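Local atomic coordinates of A-type flavoprotein (Giardia intestinalis, PDB entry 2Q9U), a protein that probably scavenges dioxygen, binding FMN in a flavodoxin-like domain that is thought to feed electrons to a mu-oxo-diiron centre. Residues S315-N320 with N354-D359; Y267-R272 with F347-W352; T260-S265 with V289-T294. All coordinates share one frame; numbering follows the deposited sequence.

Contact 1 (S315-N320 with N354-D359); sequences SPTLNN and NRAVPD. With FMN (flavin mononucleotide), chain F.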
loop_
_atom_site.group_PDB
_atom_site.type_symbol
_atom_site.label_atom_id
_atom_site.label_comp_id
_atom_site.label_asym_id
_atom_site.label_seq_id
_atom_site.Cartn_x
_atom_site.Cartn_y
_atom_site.Cartn_z
ATOM N N SER A 315 15.127 0.331 -17.820
ATOM C CA SER A 315 14.257 1.474 -17.548
ATOM C C SER A 315 14.098 2.295 -18.824
ATOM O O SER A 315 15.070 2.450 -19.570
ATOM C CB SER A 315 14.894 2.373 -16.464
ATOM O OG SER A 315 14.190 3.587 -16.307
ATOM N N PRO A 316 12.892 2.865 -19.055
ATOM C CA PRO A 316 12.847 3.966 -20.023
ATOM C C PRO A 316 13.562 5.195 -19.504
ATOM O O PRO A 316 13.836 5.317 -18.292
ATOM C CB PRO A 316 11.330 4.238 -20.183
ATOM C CG PRO A 316 10.717 3.772 -18.918
ATOM C CD PRO A 316 11.557 2.535 -18.531
ATOM N N THR A 317 13.907 6.101 -20.422
ATOM C CA THR A 317 14.455 7.387 -20.029
ATOM C C THR A 317 13.320 8.252 -19.471
ATOM O O THR A 317 12.286 8.467 -20.123
ATOM C CB THR A 317 15.203 8.084 -21.198
ATOM O OG1 THR A 317 16.368 7.311 -21.545
ATOM C CG2 THR A 317 15.676 9.484 -20.783
ATOM N N LEU A 318 13.506 8.700 -18.235
ATOM C CA LEU A 318 12.586 9.633 -17.610
ATOM C C LEU A 318 13.398 10.855 -17.204
ATOM O O LEU A 318 14.313 10.737 -16.369
ATOM C CB LEU A 318 11.931 8.987 -16.382
ATOM C CG LEU A 318 10.931 9.843 -15.568
ATOM C CD1 LEU A 318 9.750 10.344 -16.429
ATOM C CD2 LEU A 318 10.415 9.043 -14.348
ATOM N N ASN A 319 13.087 12.001 -17.818
ATOM C CA ASN A 319 13.736 13.282 -17.505
ATOM C C ASN A 319 15.247 13.147 -17.525
ATOM O O ASN A 319 15.919 13.503 -16.550
ATOM C CB ASN A 319 13.261 13.822 -16.144
ATOM C CG ASN A 319 11.735 13.931 -16.059
ATOM O OD1 ASN A 319 11.085 14.286 -17.034
ATOM N ND2 ASN A 319 11.174 13.599 -14.905
ATOM N N ASN A 320 15.760 12.598 -18.634
ATOM C CA ASN A 320 17.199 12.514 -18.916
ATOM C C ASN A 320 17.975 11.544 -18.042
ATOM O O ASN A 320 19.203 11.599 -17.997
ATOM C CB ASN A 320 17.851 13.902 -18.862
ATOM C CG ASN A 320 17.248 14.869 -19.869
ATOM O OD1 ASN A 320 17.184 14.566 -21.060
ATOM N ND2 ASN A 320 16.786 16.035 -19.386
ATOM N N ASN A 354 18.589 9.039 -25.529
ATOM C CA ASN A 354 18.890 7.823 -24.768
ATOM C C ASN A 354 19.776 8.101 -23.553
ATOM O O ASN A 354 20.983 8.322 -23.693
ATOM C CB ASN A 354 19.523 6.779 -25.700
ATOM C CG ASN A 354 20.014 5.534 -24.958
ATOM O OD1 ASN A 354 19.334 5.023 -24.063
ATOM N ND2 ASN A 354 21.204 5.051 -25.327
ATOM N N ARG A 355 19.186 8.112 -22.362
ATOM C CA ARG A 355 19.963 8.418 -21.145
ATOM C C ARG A 355 19.918 7.350 -20.054
ATOM O O ARG A 355 20.900 7.165 -19.332
ATOM C CB ARG A 355 19.580 9.788 -20.546
ATOM C CG ARG A 355 19.840 10.985 -21.510
ATOM C CD ARG A 355 21.369 11.273 -21.696
ATOM N NE ARG A 355 21.973 11.721 -20.445
ATOM C CZ ARG A 355 21.922 12.964 -19.956
ATOM N NH1 ARG A 355 21.311 13.949 -20.615
ATOM N NH2 ARG A 355 22.495 13.222 -18.788
ATOM N N ALA A 356 18.793 6.651 -19.943
ATOM C CA ALA A 356 18.627 5.662 -18.863
ATOM C C ALA A 356 19.631 4.509 -19.004
ATOM O O ALA A 356 20.298 4.139 -18.042
ATOM C CB ALA A 356 17.204 5.136 -18.841
ATOM N N VAL A 357 19.746 3.964 -20.208
ATOM C CA VAL A 357 20.605 2.800 -20.434
ATOM C C VAL A 357 22.105 3.103 -20.185
ATOM O O VAL A 357 22.744 2.368 -19.441
ATOM C CB VAL A 357 20.327 2.141 -21.789
ATOM C CG1 VAL A 357 21.374 1.041 -22.106
ATOM C CG2 VAL A 357 18.894 1.558 -21.782
ATOM N N PRO A 358 22.657 4.193 -20.784
ATOM C CA PRO A 358 23.992 4.637 -20.371
ATOM C C PRO A 358 24.175 4.814 -18.870
ATOM O O PRO A 358 25.227 4.415 -18.347
ATOM C CB PRO A 358 24.144 5.996 -21.109
ATOM C CG PRO A 358 23.361 5.752 -22.378
ATOM C CD PRO A 358 22.130 5.045 -21.873
ATOM N N ASP A 359 23.189 5.417 -18.187
ATOM C CA ASP A 359 23.266 5.607 -16.739
ATOM C C ASP A 359 23.217 4.261 -16.004
ATOM O O ASP A 359 23.956 4.066 -15.050
ATOM C CB ASP A 359 22.146 6.506 -16.197
ATOM C CG ASP A 359 22.364 7.982 -16.515
ATOM O OD1 ASP A 359 23.438 8.343 -17.048
ATOM O OD2 ASP A 359 21.454 8.778 -16.219
HETATM N N1 FMN F . 12.386 10.265 -23.367
HETATM C C2 FMN F . 13.648 10.773 -23.460
HETATM O O2 FMN F . 14.387 10.410 -24.390
HETATM N N3 FMN F . 14.082 11.709 -22.541
HETATM C C4 FMN F . 13.274 12.119 -21.492
HETATM O O4 FMN F . 13.773 12.848 -20.636
HETATM C C4A FMN F . 11.975 11.590 -21.382
HETATM N N5 FMN F . 11.100 11.983 -20.375
HETATM C C5A FMN F . 9.823 11.433 -20.329
HETATM C C6 FMN F . 8.931 11.815 -19.321
HETATM C C7 FMN F . 7.639 11.267 -19.253
HETATM C C7M FMN F . 6.662 11.866 -18.275
HETATM C C8 FMN F . 7.223 10.334 -20.202
HETATM C C8M FMN F . 5.887 9.641 -20.104
HETATM C C9 FMN F . 8.107 9.954 -21.211
HETATM C C9A FMN F . 9.405 10.495 -21.283
HETATM N N10 FMN F . 10.288 10.102 -22.287
HETATM C C10 FMN F . 11.546 10.663 -22.348
HETATM C "C1'" FMN F . 9.900 9.103 -23.337
HETATM C "C2'" FMN F . 9.918 7.670 -22.811
HETATM O "O2'" FMN F . 11.236 7.220 -22.502
HETATM C "C3'" FMN F . 9.195 6.837 -23.872
HETATM O "O3'" FMN F . 7.810 7.126 -23.755
HETATM C "C4'" FMN F . 9.383 5.340 -23.747
HETATM O "O4'" FMN F . 8.886 4.706 -24.918
HETATM C "C5'" FMN F . 8.638 4.773 -22.546
HETATM O "O5'" FMN F . 9.030 3.424 -22.355
HETATM P P FMN F . 7.995 2.418 -21.684
HETATM O O1P FMN F . 8.812 1.210 -21.262
HETATM O O2P FMN F . 7.383 3.122 -20.506
HETATM O O3P FMN F . 6.901 2.011 -22.657
HETATM O O HOH W 1 17.451 4.792 -22.481
HETATM O O HOH W 2 21.438 11.232 -16.525
HETATM O O HOH W 3 19.782 14.247 -22.818
#

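Contact 2 (Y267-R272 with F347-W352); sequences YGTTHR and FGAFGW. With FMN (flavin mononucleotide), chain F.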
loop_
_atom_site.group_PDB
_atom_site.type_symbol
_atom_site.label_atom_id
_atom_site.label_comp_id
_atom_site.label_asym_id
_atom_site.label_seq_id
_atom_site.Cartn_x
_atom_site.Cartn_y
_atom_site.Cartn_z
ATOM N N TYR A 267 4.870 2.912 -20.040
ATOM C CA TYR A 267 3.842 2.481 -21.006
ATOM C C TYR A 267 4.061 1.044 -21.508
ATOM O O TYR A 267 3.404 0.601 -22.449
ATOM C CB TYR A 267 3.719 3.464 -22.176
ATOM C CG TYR A 267 3.001 4.748 -21.810
ATOM C CD1 TYR A 267 1.592 4.838 -21.900
ATOM C CD2 TYR A 267 3.715 5.872 -21.389
ATOM C CE1 TYR A 267 0.902 6.034 -21.556
ATOM C CE2 TYR A 267 3.043 7.073 -21.042
ATOM C CZ TYR A 267 1.632 7.134 -21.127
ATOM O OH TYR A 267 0.972 8.309 -20.789
ATOM N N GLY A 268 4.973 0.315 -20.877
ATOM C CA GLY A 268 4.981 -1.148 -21.057
ATOM C C GLY A 268 5.830 -1.710 -22.190
ATOM O O GLY A 268 5.928 -2.926 -22.325
ATOM N N THR A 269 6.457 -0.859 -23.000
ATOM C CA THR A 269 7.298 -1.396 -24.090
ATOM C C THR A 269 8.620 -1.984 -23.576
ATOM O O THR A 269 9.082 -3.018 -24.088
ATOM C CB THR A 269 7.548 -0.399 -25.254
ATOM O OG1 THR A 269 8.363 0.687 -24.807
ATOM C CG2 THR A 269 6.195 0.137 -25.811
ATOM N N THR A 270 9.223 -1.330 -22.577
ATOM C CA THR A 270 10.417 -1.890 -21.918
ATOM C C THR A 270 10.054 -3.228 -21.244
ATOM O O THR A 270 10.842 -4.192 -21.249
ATOM C CB THR A 270 11.069 -0.924 -20.891
ATOM O OG1 THR A 270 11.382 0.326 -21.516
ATOM C CG2 THR A 270 12.372 -1.522 -20.347
ATOM N N HIS A 271 8.860 -3.274 -20.661
ATOM C CA HIS A 271 8.302 -4.529 -20.120
ATOM C C HIS A 271 8.166 -5.659 -21.159
ATOM O O HIS A 271 8.569 -6.798 -20.899
ATOM C CB HIS A 271 6.960 -4.279 -19.438
ATOM C CG HIS A 271 6.365 -5.517 -18.859
ATOM N ND1 HIS A 271 6.656 -5.949 -17.584
ATOM C CD2 HIS A 271 5.550 -6.460 -19.402
ATOM C CE1 HIS A 271 6.023 -7.087 -17.355
ATOM N NE2 HIS A 271 5.347 -7.417 -18.438
ATOM N N ARG A 272 7.597 -5.372 -22.326
ATOM C CA ARG A 272 7.458 -6.401 -23.370
ATOM C C ARG A 272 8.824 -6.903 -23.879
ATOM O O ARG A 272 9.003 -8.100 -24.116
ATOM C CB ARG A 272 6.633 -5.902 -24.556
ATOM C CG ARG A 272 6.435 -6.965 -25.665
ATOM C CD ARG A 272 5.453 -8.032 -25.191
ATOM N NE ARG A 272 5.356 -9.228 -26.048
ATOM C CZ ARG A 272 6.250 -10.220 -26.112
ATOM N NH1 ARG A 272 7.392 -10.182 -25.429
ATOM N NH2 ARG A 272 6.003 -11.253 -26.901
ATOM N N PHE A 347 18.872 -2.544 -20.806
ATOM C CA PHE A 347 18.116 -2.179 -22.003
ATOM C C PHE A 347 17.010 -1.196 -21.640
ATOM O O PHE A 347 16.756 -0.984 -20.468
ATOM C CB PHE A 347 17.532 -3.421 -22.707
ATOM C CG PHE A 347 16.618 -4.252 -21.834
ATOM C CD1 PHE A 347 17.146 -5.197 -20.940
ATOM C CD2 PHE A 347 15.233 -4.094 -21.902
ATOM C CE1 PHE A 347 16.308 -5.955 -20.115
ATOM C CE2 PHE A 347 14.372 -4.867 -21.065
ATOM C CZ PHE A 347 14.921 -5.814 -20.196
ATOM N N GLY A 348 16.362 -0.597 -22.635
ATOM C CA GLY A 348 15.272 0.317 -22.325
ATOM C C GLY A 348 14.868 1.187 -23.479
ATOM O O GLY A 348 15.653 1.411 -24.396
ATOM N N ALA A 349 13.633 1.663 -23.414
ATOM C CA ALA A 349 13.079 2.589 -24.409
ATOM C C ALA A 349 13.524 4.022 -24.164
ATOM O O ALA A 349 13.946 4.381 -23.073
ATOM C CB ALA A 349 11.545 2.488 -24.392
ATOM N N PHE A 350 13.431 4.866 -25.184
ATOM C CA PHE A 350 13.567 6.305 -24.980
ATOM C C PHE A 350 12.719 7.008 -26.038
ATOM O O PHE A 350 12.276 6.381 -27.010
ATOM C CB PHE A 350 15.039 6.754 -25.044
ATOM C CG PHE A 350 15.684 6.546 -26.397
ATOM C CD1 PHE A 350 16.264 5.332 -26.727
ATOM C CD2 PHE A 350 15.685 7.572 -27.347
ATOM C CE1 PHE A 350 16.870 5.133 -27.999
ATOM C CE2 PHE A 350 16.279 7.390 -28.618
ATOM C CZ PHE A 350 16.864 6.169 -28.939
ATOM N N GLY A 351 12.493 8.295 -25.826
ATOM C CA GLY A 351 11.665 9.098 -26.713
ATOM C C GLY A 351 12.497 9.928 -27.663
ATOM O O GLY A 351 12.220 9.952 -28.868
ATOM N N TRP A 352 13.489 10.634 -27.136
ATOM C CA TRP A 352 14.292 11.534 -27.969
ATOM C C TRP A 352 15.774 11.495 -27.670
ATOM O O TRP A 352 16.586 11.703 -28.570
ATOM C CB TRP A 352 13.777 12.980 -27.915
ATOM C CG TRP A 352 13.516 13.512 -26.540
ATOM C CD1 TRP A 352 14.354 14.257 -25.772
ATOM C CD2 TRP A 352 12.324 13.317 -25.770
ATOM N NE1 TRP A 352 13.752 14.554 -24.568
ATOM C CE2 TRP A 352 12.503 13.985 -24.547
ATOM C CE3 TRP A 352 11.119 12.634 -26.004
ATOM C CZ2 TRP A 352 11.518 13.997 -23.545
ATOM C CZ3 TRP A 352 10.140 12.643 -25.010
ATOM C CH2 TRP A 352 10.352 13.324 -23.794
HETATM N N1 FMN F . 12.386 10.265 -23.367
HETATM C C2 FMN F . 13.648 10.773 -23.460
HETATM O O2 FMN F . 14.387 10.410 -24.390
HETATM N N3 FMN F . 14.082 11.709 -22.541
HETATM C C4 FMN F . 13.274 12.119 -21.492
HETATM O O4 FMN F . 13.773 12.848 -20.636
HETATM C C4A FMN F . 11.975 11.590 -21.382
HETATM N N5 FMN F . 11.100 11.983 -20.375
HETATM C C5A FMN F . 9.823 11.433 -20.329
HETATM C C6 FMN F . 8.931 11.815 -19.321
HETATM C C7 FMN F . 7.639 11.267 -19.253
HETATM C C7M FMN F . 6.662 11.866 -18.275
HETATM C C8 FMN F . 7.223 10.334 -20.202
HETATM C C8M FMN F . 5.887 9.641 -20.104
HETATM C C9 FMN F . 8.107 9.954 -21.211
HETATM C C9A FMN F . 9.405 10.495 -21.283
HETATM N N10 FMN F . 10.288 10.102 -22.287
HETATM C C10 FMN F . 11.546 10.663 -22.348
HETATM C "C1'" FMN F . 9.900 9.103 -23.337
HETATM C "C2'" FMN F . 9.918 7.670 -22.811
HETATM O "O2'" FMN F . 11.236 7.220 -22.502
HETATM C "C3'" FMN F . 9.195 6.837 -23.872
HETATM O "O3'" FMN F . 7.810 7.126 -23.755
HETATM C "C4'" FMN F . 9.383 5.340 -23.747
HETATM O "O4'" FMN F . 8.886 4.706 -24.918
HETATM C "C5'" FMN F . 8.638 4.773 -22.546
HETATM O "O5'" FMN F . 9.030 3.424 -22.355
HETATM P P FMN F . 7.995 2.418 -21.684
HETATM O O1P FMN F . 8.812 1.210 -21.262
HETATM O O2P FMN F . 7.383 3.122 -20.506
HETATM O O3P FMN F . 6.901 2.011 -22.657
#

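Contact 3 (T260-S265 with V289-T294); sequences TVVLDS and VLLEMT. With FMN (flavin mononucleotide), chain F.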
loop_
_atom_site.group_PDB
_atom_site.type_symbol
_atom_site.label_atom_id
_atom_site.label_comp_id
_atom_site.label_asym_id
_atom_site.label_seq_id
_atom_site.Cartn_x
_atom_site.Cartn_y
_atom_site.Cartn_z
ATOM N N THR A 260 17.802 -12.973 -13.389
ATOM C CA THR A 260 16.759 -12.022 -12.907
ATOM C C THR A 260 16.795 -10.705 -13.687
ATOM O O THR A 260 17.878 -10.122 -13.844
ATOM C CB THR A 260 16.914 -11.722 -11.406
ATOM O OG1 THR A 260 16.803 -12.948 -10.674
ATOM C CG2 THR A 260 15.811 -10.709 -10.896
ATOM N N VAL A 261 15.621 -10.232 -14.150
ATOM C CA VAL A 261 15.519 -8.926 -14.797
ATOM C C VAL A 261 14.796 -7.966 -13.835
ATOM O O VAL A 261 13.746 -8.309 -13.296
ATOM C CB VAL A 261 14.774 -8.985 -16.142
ATOM C CG1 VAL A 261 14.737 -7.588 -16.783
ATOM C CG2 VAL A 261 15.488 -9.966 -17.073
ATOM N N VAL A 262 15.409 -6.827 -13.553
ATOM C CA VAL A 262 14.833 -5.842 -12.642
ATOM C C VAL A 262 14.544 -4.590 -13.475
ATOM O O VAL A 262 15.429 -4.090 -14.183
ATOM C CB VAL A 262 15.807 -5.486 -11.487
ATOM C CG1 VAL A 262 15.205 -4.406 -10.557
ATOM C CG2 VAL A 262 16.160 -6.758 -10.669
ATOM N N LEU A 263 13.309 -4.103 -13.435
ATOM C CA LEU A 263 12.998 -2.959 -14.283
ATOM C C LEU A 263 11.867 -2.120 -13.750
ATOM O O LEU A 263 11.195 -2.478 -12.777
ATOM C CB LEU A 263 12.649 -3.396 -15.731
ATOM C CG LEU A 263 11.263 -4.009 -15.988
ATOM C CD1 LEU A 263 10.824 -3.851 -17.445
ATOM C CD2 LEU A 263 11.188 -5.459 -15.537
ATOM N N ASP A 264 11.642 -1.005 -14.427
ATOM C CA ASP A 264 10.377 -0.323 -14.285
ATOM C C ASP A 264 10.005 0.146 -15.699
ATOM O O ASP A 264 10.841 0.167 -16.595
ATOM C CB ASP A 264 10.500 0.852 -13.303
ATOM C CG ASP A 264 9.160 1.258 -12.681
ATOM O OD1 ASP A 264 8.090 0.884 -13.233
ATOM O OD2 ASP A 264 9.184 1.977 -11.654
ATOM N N SER A 265 8.757 0.513 -15.900
ATOM C CA SER A 265 8.276 0.844 -17.242
ATOM C C SER A 265 7.089 1.784 -17.024
ATOM O O SER A 265 6.409 1.664 -16.033
ATOM C CB SER A 265 7.843 -0.456 -17.968
ATOM O OG SER A 265 7.470 -0.211 -19.323
ATOM N N VAL A 289 13.357 -14.835 -13.513
ATOM C CA VAL A 289 12.482 -14.066 -12.631
ATOM C C VAL A 289 12.447 -12.640 -13.196
ATOM O O VAL A 289 13.482 -12.063 -13.511
ATOM C CB VAL A 289 13.029 -14.094 -11.150
ATOM C CG1 VAL A 289 12.241 -13.136 -10.226
ATOM C CG2 VAL A 289 13.001 -15.516 -10.586
ATOM N N LEU A 290 11.244 -12.090 -13.349
ATOM C CA LEU A 290 11.089 -10.696 -13.717
ATOM C C LEU A 290 10.543 -9.938 -12.523
ATOM O O LEU A 290 9.511 -10.328 -11.959
ATOM C CB LEU A 290 10.130 -10.575 -14.924
ATOM C CG LEU A 290 9.799 -9.149 -15.444
ATOM C CD1 LEU A 290 9.528 -9.238 -16.915
ATOM C CD2 LEU A 290 8.600 -8.502 -14.740
ATOM N N LEU A 291 11.223 -8.856 -12.154
ATOM C CA LEU A 291 10.830 -8.016 -11.030
ATOM C C LEU A 291 10.599 -6.607 -11.539
ATOM O O LEU A 291 11.557 -5.939 -11.924
ATOM C CB LEU A 291 11.947 -7.986 -9.954
ATOM C CG LEU A 291 12.343 -9.315 -9.312
ATOM C CD1 LEU A 291 13.402 -9.049 -8.241
ATOM C CD2 LEU A 291 11.100 -9.976 -8.688
ATOM N N GLU A 292 9.345 -6.153 -11.542
ATOM C CA GLU A 292 9.061 -4.777 -11.939
ATOM C C GLU A 292 8.761 -3.935 -10.704
ATOM O O GLU A 292 7.955 -4.343 -9.858
ATOM C CB GLU A 292 7.880 -4.724 -12.907
ATOM C CG GLU A 292 7.700 -3.362 -13.591
ATOM C CD GLU A 292 7.288 -3.526 -15.057
ATOM O OE1 GLU A 292 7.773 -4.485 -15.716
ATOM O OE2 GLU A 292 6.475 -2.703 -15.541
ATOM N N MET A 293 9.392 -2.761 -10.612
ATOM C CA MET A 293 9.429 -2.054 -9.328
ATOM C C MET A 293 8.056 -1.586 -8.859
ATOM O O MET A 293 7.837 -1.469 -7.661
ATOM C CB MET A 293 10.454 -0.911 -9.309
ATOM C CG MET A 293 11.913 -1.388 -9.528
ATOM S SD MET A 293 12.433 -2.709 -8.391
ATOM C CE MET A 293 12.497 -1.959 -6.786
ATOM N N THR A 294 7.132 -1.366 -9.784
ATOM C CA THR A 294 5.748 -1.068 -9.371
ATOM C C THR A 294 5.002 -2.224 -8.670
ATOM O O THR A 294 3.951 -2.001 -8.063
ATOM C CB THR A 294 4.909 -0.568 -10.533
ATOM O OG1 THR A 294 4.986 -1.492 -11.627
ATOM C CG2 THR A 294 5.368 0.828 -10.978
HETATM N N1 FMN F . 12.386 10.265 -23.367
HETATM C C2 FMN F . 13.648 10.773 -23.460
HETATM O O2 FMN F . 14.387 10.410 -24.390
HETATM N N3 FMN F . 14.082 11.709 -22.541
HETATM C C4 FMN F . 13.274 12.119 -21.492
HETATM O O4 FMN F . 13.773 12.848 -20.636
HETATM C C4A FMN F . 11.975 11.590 -21.382
HETATM N N5 FMN F . 11.100 11.983 -20.375
HETATM C C5A FMN F . 9.823 11.433 -20.329
HETATM C C6 FMN F . 8.931 11.815 -19.321
HETATM C C7 FMN F . 7.639 11.267 -19.253
HETATM C C7M FMN F . 6.662 11.866 -18.275
HETATM C C8 FMN F . 7.223 10.334 -20.202
HETATM C C8M FMN F . 5.887 9.641 -20.104
HETATM C C9 FMN F . 8.107 9.954 -21.211
HETATM C C9A FMN F . 9.405 10.495 -21.283
HETATM N N10 FMN F . 10.288 10.102 -22.287
HETATM C C10 FMN F . 11.546 10.663 -22.348
HETATM C "C1'" FMN F . 9.900 9.103 -23.337
HETATM C "C2'" FMN F . 9.918 7.670 -22.811
HETATM O "O2'" FMN F . 11.236 7.220 -22.502
HETATM C "C3'" FMN F . 9.195 6.837 -23.872
HETATM O "O3'" FMN F . 7.810 7.126 -23.755
HETATM C "C4'" FMN F . 9.383 5.340 -23.747
HETATM O "O4'" FMN F . 8.886 4.706 -24.918
HETATM C "C5'" FMN F . 8.638 4.773 -22.546
HETATM O "O5'" FMN F . 9.030 3.424 -22.355
HETATM P P FMN F . 7.995 2.418 -21.684
HETATM O O1P FMN F . 8.812 1.210 -21.262
HETATM O O2P FMN F . 7.383 3.122 -20.506
HETATM O O3P FMN F . 6.901 2.011 -22.657
HETATM O O HOH W 4 5.555 -0.690 -13.926
#

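Contact 1 (S315-N320 with N354-D359)
The hydroxyl of Thr317 meets the start of helix 356-367, joining two FMN-binding loops of the flavodoxin-like fold. Its OG1 accepts two backbone N-H groups, Arg355 N at 3.0 Å and Ala356 N at 3.0 Å, the latter nearly straight (166°). A water that also touches Asn354 OD1 is a third partner of OG1, and this grip should fix the rotation of the side chain. With chi1 at -66°, OG1 lies beside the backbone N while CG2 is anti to it and lies 3.3 Å from FMN N3 in the pyrimidine part of the isoalloxazine. The same loop uses its backbone on the cofactor: Thr317 O accepts a hydrogen bond from the ribityl O2' at 2.9 Å, and Asn320 N donates to FMN O4 at 2.8 Å. Next to these bonds, the CB of Ala356 presses on the carbonyls before Thr317, with Pro316 O 3.4 Å from it. Arg355, at the N-cap position, folds its bent chain back over Asn320, so that Asn320 O sits above the centre of the guanidinium face. The side-chain amide of Asn320 lies 22° from the guanidinium plane, and a water bridges Asn320 OD1 and Arg355 NH1. Further out, another water donates to both Asn320 O and Asp359 OD2, and Asp359 is itself bonded to Thr321. Leu206 of a second subunit packs on Asn319 and Asn320, placing this side of the flavin site at a subunit boundary. Ser315 OG, also bonded to Met323 N, donates to Pro316 O at 2.7 Å.

Contact 2 (Y267-R272 with F347-W352)
Thr270 OG1 joins the phosphate-binding loop of this flavodoxin-like domain to strand 344-350: it donates to FMN O1P at 2.7 Å and accepts Ala349 N at 3.2 Å (160°). The chi1 of -55° sets OG1 beside its own backbone N, which also donates to O1P, so one residue holds that oxygen twice at the start of helix 269-283. Thr269 does the same for O3P with its backbone N and OG1, and Tyr267 N reaches O2P at 2.6 Å. The positive end of the helix dipole should favour the phosphate charge. The methyl CG2 of Thr270 turns the other way, resting on the CA of Gly348 and on the Phe347 ring. That ring presents its edge, not its face, to the helix, with CE2 3.6 Å from Thr270 O in the ring plane. Ala349 CB packs against FMN O5' at 3.4 Å.

Further on, the chain runs along the pyrimidine edge of the flavin: Gly351 N is shared between N1 and O2, and Trp352 N meets O2 at 2.9 Å. The indole of Trp352 lies over the pyrimidine end of the isoalloxazine, FMN C2 standing 3.5 Å above the indole plane. Tyr267 OH is hydrogen-bonded to Glu87 of a second subunit, a residue of the diiron pocket, consistent with electron transfer between subunits. The Tyr267 ring edge lies at the dimethyl end, CE2 3.9 Å from FMN C8M.

Contact 3 (T260-S265 with V289-T294)
Val262 CG1 packs against Met293 SD near the C-terminal ends of two neighbouring parallel strands, in the first beta-alpha-beta unit of the flavodoxin-like sheet. The bent Met293 chain brings SD to 3.9 Å from Val262 CG1, and Val262 sits in the hollow between Leu291 and Met293. On the same face the Thr260 methyl CG2 fits beside Leu291, 4.0 Å from CD1, with Val289 alongside Thr260. Helix 298-306 covers these groups through Val301 and His304. The strands themselves run 12° from parallel and are joined by four backbone bonds, the first from Val261 N to Val289 O and the last from Met293 N to Leu263 O.

On the other face Leu263 fills the groove between Leu290 and Glu292. Its CG stands between the backbone N and the carbonyl carbon (chi1 76°), which tips the isobutyl group toward the edge strand, so that CD2 meets Leu290 CG at 3.9 Å and CG meets Glu292 OE1 at 3.5 Å. The carboxylate thus flanks a leucine, its OE1 bonded to His271 of helix 269-283, which packs over this face. Leu290 and Glu292 also border a third subunit, through its Trp25 and Met26.

Past the strand ends, the Thr294 methyl CG2 sits against Asp264 OD1 at 3.5 Å, the two side chains crossing at about a right angle. A water lies between Asp264 OD1 and Glu292 OE2, which are 4.6 Å apart; Asp264 OD2 is bonded to Ser325. Next along the chain, Ser265 OG donates to the FMN phosphate oxygen O1P at 2.8 Å.

In the fold
From the N-terminal side of the flavodoxin-like domain, strand 258-263 leads into the phosphate loop and helix 269-283, and contact 3 closes that loop when strand 287-292 pairs beside it. Contact 2 opens within this unit, at 267-272, and reaches forward to strand 344-350, so contacts 3 and 2 cross. Contact 1 begins after strand 310-314, once contact 3 has closed, and ends at helix 356-367; it crosses contact 2 in turn. Helix 269-283 starts in contact 2 and connects the strands of contact 3, while Thr317 to Ala349 probably joins contacts 1 and 2. Together they bring together the C-terminal ends of four parallel strands, beside which FMN binds.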